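Extracellular ligand-binding receptor (Rhodopseudomonas palustris, PDB 3UKJ) binds 3-(4-hydroxyphenyl)pyruvic acid and probably carries related lignin-derived aromatic acids, such as p-coumaric acid, to a membrane transporter. Local coordinates at residues E91-H96 / F312-R317; W111-P116 / T338-L343; E295-V300 / L321-I326. One frame throughout, in Å; residues are numbered along the deposited sequence.

Interaction 1 (E91-H96 / F312-R317)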
loop_
_atom_site.group_PDB
_atom_site.type_symbol
_atom_site.label_atom_id
_atom_site.label_comp_id
_atom_site.label_asym_id
_atom_site.label_seq_id
_atom_site.Cartn_x
_atom_site.Cartn_y
_atom_site.Cartn_z
ATOM N N GLU A 91 -9.795 10.329 16.778
ATOM C CA GLU A 91 -10.787 11.023 17.600
ATOM C C GLU A 91 -11.532 10.047 18.507
ATOM O O GLU A 91 -11.683 10.305 19.701
ATOM C CB GLU A 91 -11.800 11.732 16.725
ATOM C CG GLU A 91 -12.836 12.463 17.581
ATOM C CD GLU A 91 -13.861 13.148 16.761
ATOM O OE1 GLU A 91 -14.785 12.465 16.290
ATOM O OE2 GLU A 91 -13.785 14.389 16.668
ATOM N N ALA A 92 -12.011 8.937 17.930
ATOM C CA ALA A 92 -12.782 7.934 18.701
ATOM C C ALA A 92 -11.909 7.027 19.541
ATOM O O ALA A 92 -12.402 6.319 20.424
ATOM C CB ALA A 92 -13.689 7.112 17.779
ATOM N N GLN A 93 -10.615 7.047 19.274
ATOM C CA GLN A 93 -9.604 6.347 20.092
ATOM C C GLN A 93 -9.718 4.826 19.893
ATOM O O GLN A 93 -9.984 4.057 20.837
ATOM C CB GLN A 93 -9.687 6.768 21.559
ATOM C CG GLN A 93 -9.467 8.269 21.766
ATOM C CD GLN A 93 -9.409 8.641 23.219
ATOM O OE1 GLN A 93 -10.387 9.119 23.796
ATOM N NE2 GLN A 93 -8.264 8.433 23.825
ATOM N N VAL A 94 -9.633 4.424 18.620
ATOM C CA VAL A 94 -9.733 3.023 18.230
ATOM C C VAL A 94 -8.529 2.652 17.335
ATOM O O VAL A 94 -8.178 3.428 16.442
ATOM C CB VAL A 94 -11.051 2.772 17.423
ATOM C CG1 VAL A 94 -11.159 1.260 17.058
ATOM C CG2 VAL A 94 -12.277 3.250 18.211
ATOM N N PRO A 95 -7.824 1.538 17.641
ATOM C CA PRO A 95 -6.711 1.109 16.769
ATOM C C PRO A 95 -7.172 0.976 15.313
ATOM O O PRO A 95 -8.269 0.468 15.036
ATOM C CB PRO A 95 -6.326 -0.273 17.331
ATOM C CG PRO A 95 -6.814 -0.251 18.811
ATOM C CD PRO A 95 -8.094 0.571 18.737
ATOM N N HIS A 96 -6.375 1.550 14.416
ATOM C CA HIS A 96 -6.642 1.540 12.987
ATOM C C HIS A 96 -5.437 0.976 12.219
ATOM O O HIS A 96 -4.291 1.406 12.446
ATOM C CB HIS A 96 -6.944 2.987 12.546
ATOM C CG HIS A 96 -6.899 3.188 11.071
ATOM N ND1 HIS A 96 -6.309 4.283 10.485
ATOM C CD2 HIS A 96 -7.310 2.387 10.058
ATOM C CE1 HIS A 96 -6.389 4.171 9.166
ATOM N NE2 HIS A 96 -6.998 3.027 8.880
ATOM N N PHE A 312 -9.697 -2.329 26.039
ATOM C CA PHE A 312 -9.182 -3.308 25.065
ATOM C C PHE A 312 -8.544 -2.550 23.905
ATOM O O PHE A 312 -7.490 -2.941 23.407
ATOM C CB PHE A 312 -10.284 -4.238 24.544
ATOM C CG PHE A 312 -9.766 -5.452 23.824
ATOM C CD1 PHE A 312 -9.142 -6.483 24.535
ATOM C CD2 PHE A 312 -9.992 -5.625 22.463
ATOM C CE1 PHE A 312 -8.597 -7.574 23.890
ATOM C CE2 PHE A 312 -9.515 -6.777 21.799
ATOM C CZ PHE A 312 -8.764 -7.718 22.502
ATOM N N ARG A 313 -9.191 -1.458 23.488
ATOM C CA ARG A 313 -8.616 -0.550 22.476
ATOM C C ARG A 313 -7.234 -0.028 22.893
ATOM O O ARG A 313 -6.238 -0.122 22.126
ATOM C CB ARG A 313 -9.596 0.586 22.198
ATOM C CG ARG A 313 -10.838 0.131 21.416
ATOM C CD ARG A 313 -11.972 1.124 21.550
ATOM N NE ARG A 313 -13.061 0.830 20.633
ATOM C CZ ARG A 313 -14.139 1.595 20.526
ATOM N NH1 ARG A 313 -14.181 2.773 21.182
ATOM N NH2 ARG A 313 -15.076 1.298 19.629
ATOM N N GLU A 314 -7.151 0.462 24.120
ATOM C CA GLU A 314 -5.874 0.883 24.664
ATOM C C GLU A 314 -4.852 -0.244 24.726
ATOM O O GLU A 314 -3.690 -0.026 24.448
ATOM C CB GLU A 314 -6.071 1.508 26.055
ATOM C CG GLU A 314 -6.538 2.971 26.020
ATOM C CD GLU A 314 -5.474 3.942 25.465
ATOM O OE1 GLU A 314 -4.284 3.631 25.581
ATOM O OE2 GLU A 314 -5.791 5.147 25.334
ATOM N N ALA A 315 -5.261 -1.423 25.189
ATOM C CA ALA A 315 -4.318 -2.523 25.356
ATOM C C ALA A 315 -3.747 -2.956 23.992
ATOM O O ALA A 315 -2.585 -3.335 23.913
ATOM C CB ALA A 315 -4.960 -3.716 26.101
ATOM N N ILE A 316 -4.601 -2.978 22.961
ATOM C CA ILE A 316 -4.135 -3.211 21.587
ATOM C C ILE A 316 -3.170 -2.114 21.156
ATOM O O ILE A 316 -2.123 -2.416 20.600
ATOM C CB ILE A 316 -5.334 -3.314 20.545
ATOM C CG1 ILE A 316 -6.136 -4.606 20.803
ATOM C CG2 ILE A 316 -4.809 -3.209 19.095
ATOM C CD1 ILE A 316 -7.477 -4.665 20.052
ATOM N N ARG A 317 -3.496 -0.850 21.429
ATOM C CA ARG A 317 -2.601 0.244 21.037
ATOM C C ARG A 317 -1.210 0.067 21.698
ATOM O O ARG A 317 -0.171 0.228 21.042
ATOM C CB ARG A 317 -3.204 1.611 21.441
ATOM C CG ARG A 317 -2.363 2.779 20.982
ATOM C CD ARG A 317 -2.914 4.111 21.496
ATOM N NE ARG A 317 -2.789 4.240 22.959
ATOM C CZ ARG A 317 -1.668 4.545 23.613
ATOM N NH1 ARG A 317 -0.516 4.723 22.967
ATOM N NH2 ARG A 317 -1.694 4.636 24.933
#

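Interaction 2 (W111-P116 / T338-L343). With ENO (3-(4-hydroxy-phenyl)pyruvic acid), chain B.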
loop_
_atom_site.group_PDB
_atom_site.type_symbol
_atom_site.label_atom_id
_atom_site.label_comp_id
_atom_site.label_asym_id
_atom_site.label_seq_id
_atom_site.Cartn_x
_atom_site.Cartn_y
_atom_site.Cartn_z
ATOM N N TRP A 111 -3.163 6.455 16.968
ATOM C CA TRP A 111 -4.072 5.332 16.815
ATOM C C TRP A 111 -3.936 4.512 15.513
ATOM O O TRP A 111 -4.500 3.411 15.427
ATOM C CB TRP A 111 -5.508 5.789 17.037
ATOM C CG TRP A 111 -5.762 6.136 18.486
ATOM C CD1 TRP A 111 -5.647 7.384 19.085
ATOM C CD2 TRP A 111 -6.001 5.204 19.554
ATOM N NE1 TRP A 111 -5.875 7.275 20.433
ATOM C CE2 TRP A 111 -5.988 5.947 20.768
ATOM C CE3 TRP A 111 -6.171 3.800 19.613
ATOM C CZ2 TRP A 111 -6.341 5.370 22.003
ATOM C CZ3 TRP A 111 -6.425 3.199 20.856
ATOM C CH2 TRP A 111 -6.541 3.998 22.038
ATOM N N SER A 112 -3.166 5.020 14.537
ATOM C CA SER A 112 -3.014 4.344 13.226
ATOM C C SER A 112 -1.633 3.721 13.072
ATOM O O SER A 112 -0.637 4.298 13.531
ATOM C CB SER A 112 -3.175 5.358 12.090
ATOM O OG SER A 112 -4.490 5.879 12.035
ATOM N N VAL A 113 -1.615 2.499 12.529
ATOM C CA VAL A 113 -0.391 1.894 11.951
ATOM C C VAL A 113 -0.691 1.547 10.517
ATOM O O VAL A 113 -1.863 1.603 10.059
ATOM C CB VAL A 113 0.078 0.604 12.697
ATOM C CG1 VAL A 113 0.537 0.911 14.134
ATOM C CG2 VAL A 113 -1.026 -0.482 12.692
ATOM N N VAL A 114 0.388 1.394 9.753
ATOM C CA VAL A 114 0.282 1.341 8.293
ATOM C C VAL A 114 0.924 0.070 7.716
ATOM O O VAL A 114 2.078 -0.263 8.024
ATOM C CB VAL A 114 0.881 2.628 7.645
ATOM C CG1 VAL A 114 0.622 2.682 6.143
ATOM C CG2 VAL A 114 0.341 3.874 8.323
HETATM N N MSE A 115 0.141 -0.655 6.924
HETATM C CA MSE A 115 0.649 -1.894 6.293
HETATM C C MSE A 115 1.534 -1.612 5.063
HETATM O O MSE A 115 2.648 -2.124 4.986
HETATM C CB MSE A 115 -0.502 -2.889 5.939
HETATM C CG MSE A 115 -1.310 -3.512 7.147
HETATM SE SE MSE A 115 -0.088 -4.504 8.310
HETATM C CE MSE A 115 0.319 -3.169 9.519
ATOM N N PRO A 116 1.076 -0.764 4.127
ATOM C CA PRO A 116 1.982 -0.552 2.977
ATOM C C PRO A 116 3.286 0.102 3.360
ATOM O O PRO A 116 3.338 0.903 4.298
ATOM C CB PRO A 116 1.209 0.398 2.069
ATOM C CG PRO A 116 -0.099 0.488 2.586
ATOM C CD PRO A 116 -0.274 -0.236 3.855
ATOM N N THR A 338 6.705 7.010 17.023
ATOM C CA THR A 338 6.920 7.933 15.893
ATOM C C THR A 338 6.994 7.250 14.521
ATOM O O THR A 338 6.852 7.916 13.488
ATOM C CB THR A 338 8.174 8.853 16.096
ATOM O OG1 THR A 338 9.360 8.056 16.165
ATOM C CG2 THR A 338 8.063 9.711 17.358
ATOM N N ASP A 339 7.243 5.941 14.504
ATOM C CA ASP A 339 7.270 5.218 13.241
ATOM C C ASP A 339 6.053 4.329 13.205
ATOM O O ASP A 339 6.018 3.255 13.818
ATOM C CB ASP A 339 8.543 4.399 13.144
ATOM C CG ASP A 339 8.635 3.591 11.862
ATOM O OD1 ASP A 339 7.739 3.662 10.976
ATOM O OD2 ASP A 339 9.653 2.889 11.748
ATOM N N ARG A 340 5.048 4.760 12.456
ATOM C CA ARG A 340 3.808 4.004 12.367
ATOM C C ARG A 340 3.757 3.011 11.193
ATOM O O ARG A 340 2.731 2.327 10.990
ATOM C CB ARG A 340 2.619 4.974 12.366
ATOM C CG ARG A 340 2.662 5.959 13.547
ATOM C CD ARG A 340 2.816 5.193 14.850
ATOM N NE ARG A 340 1.602 4.463 15.174
ATOM C CZ ARG A 340 1.403 3.779 16.296
ATOM N NH1 ARG A 340 2.419 3.506 17.129
ATOM N NH2 ARG A 340 0.188 3.303 16.540
ATOM N N TYR A 341 4.843 2.964 10.411
ATOM C CA TYR A 341 5.008 1.987 9.316
ATOM C C TYR A 341 5.779 0.772 9.839
ATOM O O TYR A 341 5.408 -0.355 9.557
ATOM C CB TYR A 341 5.775 2.651 8.168
ATOM C CG TYR A 341 4.930 3.625 7.386
ATOM C CD1 TYR A 341 4.206 3.188 6.271
ATOM C CD2 TYR A 341 4.831 4.970 7.759
ATOM C CE1 TYR A 341 3.466 4.071 5.493
ATOM C CE2 TYR A 341 4.023 5.861 7.036
ATOM C CZ TYR A 341 3.353 5.398 5.902
ATOM O OH TYR A 341 2.641 6.284 5.140
ATOM N N GLY A 342 6.893 1.019 10.544
ATOM C CA GLY A 342 7.637 -0.037 11.223
ATOM C C GLY A 342 8.413 -1.008 10.331
ATOM O O GLY A 342 8.741 -2.123 10.759
ATOM N N LEU A 343 8.727 -0.576 9.114
ATOM C CA LEU A 343 9.393 -1.435 8.120
ATOM C C LEU A 343 10.830 -1.020 7.763
ATOM O O LEU A 343 11.260 0.109 8.053
ATOM C CB LEU A 343 8.522 -1.520 6.856
ATOM C CG LEU A 343 7.196 -2.246 7.006
ATOM C CD1 LEU A 343 6.358 -2.041 5.681
ATOM C CD2 LEU A 343 7.456 -3.743 7.291
HETATM O O4 ENO B . -2.432 4.818 -1.605
HETATM C C9 ENO B . -1.909 1.365 -1.951
HETATM C C8 ENO B . -1.072 0.426 -1.320
HETATM C C7 ENO B . 0.298 0.518 -1.560
HETATM C C6 ENO B . 0.853 1.498 -2.394
HETATM C C5 ENO B . 0.040 2.480 -2.933
HETATM C C4 ENO B . -1.344 2.377 -2.763
HETATM O O3 ENO B . 1.123 -0.428 -1.040
HETATM C C3 ENO B . -2.221 3.347 -3.528
HETATM C C2 ENO B . -2.581 4.645 -2.827
HETATM C C1 ENO B . -3.382 5.624 -3.582
HETATM O O2 ENO B . -3.766 6.604 -2.962
HETATM O O1 ENO B . -3.631 5.494 -4.809
#

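Interaction 3 (E295-V300 / L321-I326)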
loop_
_atom_site.group_PDB
_atom_site.type_symbol
_atom_site.label_atom_id
_atom_site.label_comp_id
_atom_site.label_asym_id
_atom_site.label_seq_id
_atom_site.Cartn_x
_atom_site.Cartn_y
_atom_site.Cartn_z
ATOM N N GLU A 295 -2.891 -11.255 15.089
ATOM C CA GLU A 295 -2.548 -12.506 15.756
ATOM C C GLU A 295 -1.438 -12.313 16.796
ATOM O O GLU A 295 -1.425 -13.008 17.810
ATOM C CB GLU A 295 -2.122 -13.571 14.751
ATOM C CG GLU A 295 -3.274 -14.085 13.898
ATOM C CD GLU A 295 -2.817 -15.192 12.991
ATOM O OE1 GLU A 295 -2.683 -16.348 13.481
ATOM O OE2 GLU A 295 -2.554 -14.918 11.816
ATOM N N ARG A 296 -0.586 -11.309 16.618
ATOM C CA ARG A 296 0.411 -11.027 17.645
ATOM C C ARG A 296 -0.177 -10.193 18.783
ATOM O O ARG A 296 0.114 -10.476 19.949
ATOM C CB ARG A 296 1.623 -10.291 17.097
ATOM C CG ARG A 296 2.675 -10.034 18.199
ATOM C CD ARG A 296 3.494 -11.273 18.541
ATOM N NE ARG A 296 4.463 -11.520 17.506
ATOM C CZ ARG A 296 5.628 -10.897 17.409
ATOM N NH1 ARG A 296 6.351 -11.053 16.308
ATOM N NH2 ARG A 296 6.087 -10.154 18.422
ATOM N N VAL A 297 -0.950 -9.148 18.455
ATOM C CA VAL A 297 -1.334 -8.167 19.488
ATOM C C VAL A 297 -2.544 -8.561 20.308
ATOM O O VAL A 297 -2.655 -8.182 21.471
ATOM C CB VAL A 297 -1.454 -6.695 18.963
ATOM C CG1 VAL A 297 -0.064 -6.205 18.482
ATOM C CG2 VAL A 297 -2.560 -6.538 17.871
ATOM N N ILE A 298 -3.463 -9.304 19.699
ATOM C CA ILE A 298 -4.658 -9.743 20.423
ATOM C C ILE A 298 -4.387 -10.569 21.701
ATOM O O ILE A 298 -4.909 -10.227 22.786
ATOM C CB ILE A 298 -5.701 -10.384 19.496
ATOM C CG1 ILE A 298 -6.390 -9.294 18.680
ATOM C CG2 ILE A 298 -6.690 -11.169 20.333
ATOM C CD1 ILE A 298 -7.347 -9.835 17.616
ATOM N N PRO A 299 -3.554 -11.626 21.612
ATOM C CA PRO A 299 -3.333 -12.390 22.837
ATOM C C PRO A 299 -2.673 -11.540 23.916
ATOM O O PRO A 299 -2.986 -11.706 25.094
ATOM C CB PRO A 299 -2.404 -13.527 22.374
ATOM C CG PRO A 299 -2.764 -13.709 20.927
ATOM C CD PRO A 299 -2.956 -12.300 20.440
ATOM N N VAL A 300 -1.910 -10.532 23.507
ATOM C CA VAL A 300 -1.291 -9.644 24.497
ATOM C C VAL A 300 -2.315 -8.713 25.169
ATOM O O VAL A 300 -2.406 -8.660 26.391
ATOM C CB VAL A 300 -0.126 -8.834 23.891
ATOM C CG1 VAL A 300 0.467 -7.868 24.939
ATOM C CG2 VAL A 300 0.947 -9.788 23.361
ATOM N N LEU A 321 3.033 -1.197 20.309
ATOM C CA LEU A 321 4.349 -0.652 20.667
ATOM C C LEU A 321 5.302 -1.702 21.262
ATOM O O LEU A 321 6.517 -1.603 21.104
ATOM C CB LEU A 321 4.196 0.529 21.643
ATOM C CG LEU A 321 3.322 1.680 21.126
ATOM C CD1 LEU A 321 3.079 2.650 22.271
ATOM C CD2 LEU A 321 4.086 2.413 19.990
ATOM N N THR A 322 4.778 -2.697 21.976
ATOM C CA THR A 322 5.638 -3.663 22.692
ATOM C C THR A 322 6.027 -4.918 21.901
ATOM O O THR A 322 7.097 -5.510 22.149
ATOM C CB THR A 322 5.044 -4.070 24.064
ATOM O OG1 THR A 322 3.702 -4.560 23.892
ATOM C CG2 THR A 322 5.047 -2.861 25.031
ATOM N N GLU A 323 5.173 -5.302 20.955
ATOM C CA GLU A 323 5.365 -6.509 20.151
ATOM C C GLU A 323 6.206 -6.177 18.937
ATOM O O GLU A 323 5.696 -5.652 17.961
ATOM C CB GLU A 323 4.021 -7.103 19.738
ATOM C CG GLU A 323 3.284 -7.718 20.925
ATOM C CD GLU A 323 4.137 -8.776 21.644
ATOM O OE1 GLU A 323 4.683 -9.686 20.990
ATOM O OE2 GLU A 323 4.267 -8.687 22.864
ATOM N N LYS A 324 7.422 -6.700 18.923
ATOM C CA LYS A 324 8.382 -6.378 17.884
ATOM C C LYS A 324 8.560 -7.503 16.870
ATOM O O LYS A 324 8.208 -8.655 17.126
ATOM C CB LYS A 324 9.734 -6.070 18.548
ATOM C CG LYS A 324 9.693 -4.935 19.582
ATOM C CD LYS A 324 9.217 -3.619 18.953
ATOM C CE LYS A 324 9.522 -2.401 19.839
ATOM N NZ LYS A 324 8.924 -1.177 19.222
ATOM N N ASP A 325 9.125 -7.172 15.721
ATOM C CA ASP A 325 9.468 -8.188 14.726
ATOM C C ASP A 325 8.286 -9.057 14.308
ATOM O O ASP A 325 8.350 -10.295 14.302
ATOM C CB ASP A 325 10.675 -9.014 15.199
ATOM C CG ASP A 325 11.875 -8.137 15.550
ATOM O OD1 ASP A 325 12.201 -7.234 14.751
ATOM O OD2 ASP A 325 12.543 -8.396 16.567
ATOM N N ILE A 326 7.207 -8.399 13.896
ATOM C CA ILE A 326 6.026 -9.120 13.472
ATOM C C ILE A 326 6.156 -9.586 12.021
ATOM O O ILE A 326 6.197 -8.762 11.110
ATOM C CB ILE A 326 4.742 -8.276 13.641
ATOM C CG1 ILE A 326 4.591 -7.857 15.107
ATOM C CG2 ILE A 326 3.526 -9.107 13.195
ATOM C CD1 ILE A 326 3.398 -6.920 15.331
#

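Interaction 1 (E91-H96 / F312-R317)
Val94 and Pro95 lie against one side of helix 310-322, meeting Arg313 and Ile316, where the chain passes from helix 79-92 into strand 96-98. This is the helix-to-strand connection of a Rossmann-like alpha/beta lobe in a periplasmic binding protein, packed against a helix that comes more than two hundred residues later. Just after helix 79-92, Gln93 leaves helical geometry with a positive phi (71°), and the chain then turns into the sheet.

Arg313 is extended from CG to NE and crosses Val94 at a slant. Val94 CG2 sits over the centre of the guanidinium group, 3.3 Å above its plane, and its closest atom there is Arg313 CZ at 3.4 Å. With CG1 anti to the backbone N (chi1 -178°), CG2 stands beside that nitrogen and over the flat group. No hydrogen bond crosses between the two segments; the polar end of Arg313 is held from outside them, with NH1 bonded to Gln310 OE1 and NH2 to the carbonyls of Val65 and Ala70. These bonds fix the plane on which the valine rests.

Pro95 meets the helix differently, its ring crossing both Arg313 and Ile316 at about a right angle. Its CD lies 3.8 Å from Arg313 CB, while CG packs at 3.6 Å against Ile316 CG2. The same CG is 3.4 Å from Arg313 O, a carbonyl already engaged by Arg317 N within the helix.

Beyond the proline, the Glu314 side chain touches Trp111 and Arg317 makes a cation-pi contact with that indole. Arg317 grips the carboxylate side-on, both nitrogens converging on one oxygen: NE reaches Glu314 OE1 at 3.1 Å from above the carboxylate plane, and NH2 reaches Glu314 OE1 at 2.9 Å on its syn side.

Interaction 2 (W111-P116 / T338-L343)
Arg340 and Tyr341 pack along the edge of strand 112-114, an outermost strand of the six-stranded sheet. The polar grip is tight. Arg340 NE donates to Ser112 O at 2.8 Å in a nearly straight bond (169°), with the acceptor close to the guanidinium plane; NH2 adds only a weak bond to that oxygen. Bends at chi2 and chi3 fold the arginine back to this carbonyl, while Val113 CG1 covers one guanidinium face near its rim. Two residues along, Val114 N donates to Arg340 O at 2.8 Å.

Tyr341 packs just as closely: Val114 CB lies over its ring, 3.9 Å from the centroid in a CH-pi contact, and Pro116 O meets the ring edge at CD1, 3.1 Å away. Looser contact follows at Leu343, whose CD1 approaches Met115 O at 3.8 Å. On the more open side, partly exposed Asp339 stays clear of the strand, its OD1 accepting from Tyr341 N (an Asx turn) and from Gly342 N (an Asx motif).

Pro116 CB packs against the phenol oxygen O3 of 3-(4-hydroxyphenyl)pyruvic acid, 3.2 Å away. Ser112 O and Val114 N on this outer strand are thus satisfied by loop 338-343, near Pro116 of the ligand pocket.

Interaction 3 (E295-V300 / L321-I326)
A first torsion of -179° sets Arg296 CG anti to the backbone N, and bends at chi2 and chi3 curl the chain so that the edge of its guanidinium is presented to the turn after helix 310-322. Glu323, bent at its own chi2, crosses it obliquely from the other segment. The hydrogen bond within the salt bridge is nearly straight (171°): Arg296 NH2 meets Glu323 OE1 at 3.0 Å, on the anti side of the carboxylate and in the guanidinium plane, although the two flat groups stand nearly perpendicular (82°).

End-on, both terminal nitrogens converge on one carbonyl, with NH2 to Lys324 O at 2.9 Å and NH1 to Lys324 O at 3.1 Å. A weak bond from NH1 to Asp325 O completes the grip, which should hold the group's rotation. Ile326 CG1 lies over one face, offset toward the rim, 3.8 Å above the plane. Val300 CG2 makes van der Waals contact with Glu323 OE2 at 3.5 Å.

One arginine of helix 282-304 thereby ties down successive carbonyls where the next helix ends and a two-stranded antiparallel ribbon begins. Asp325, at positive phi, and Ile326 stand together opposite Tyr333: a G1 beta bulge.

The three contacts lie on one side of the chain's centre, their own centres 13 to 14 Å apart. Helix 310-322 serves both interaction 1 and interaction 3, and Ile316 CG2 of the first packs against Val297 CG2 of the third. Interactions 1 and 2 meet in the six-stranded sheet, where His96 N probably hydrogen-bonds to Trp111 O, just before strand 112-114; Arg340 of interaction 2 packs on Leu321 of interaction 3. Along the chain, the segments of interaction 1 alternate with those of both others, while interaction 3 is nested inside interaction 2. Late helices and loops are thus fastened onto the sheet of the N-terminal part, making one lobe whose inner end reaches the ligand at Pro116.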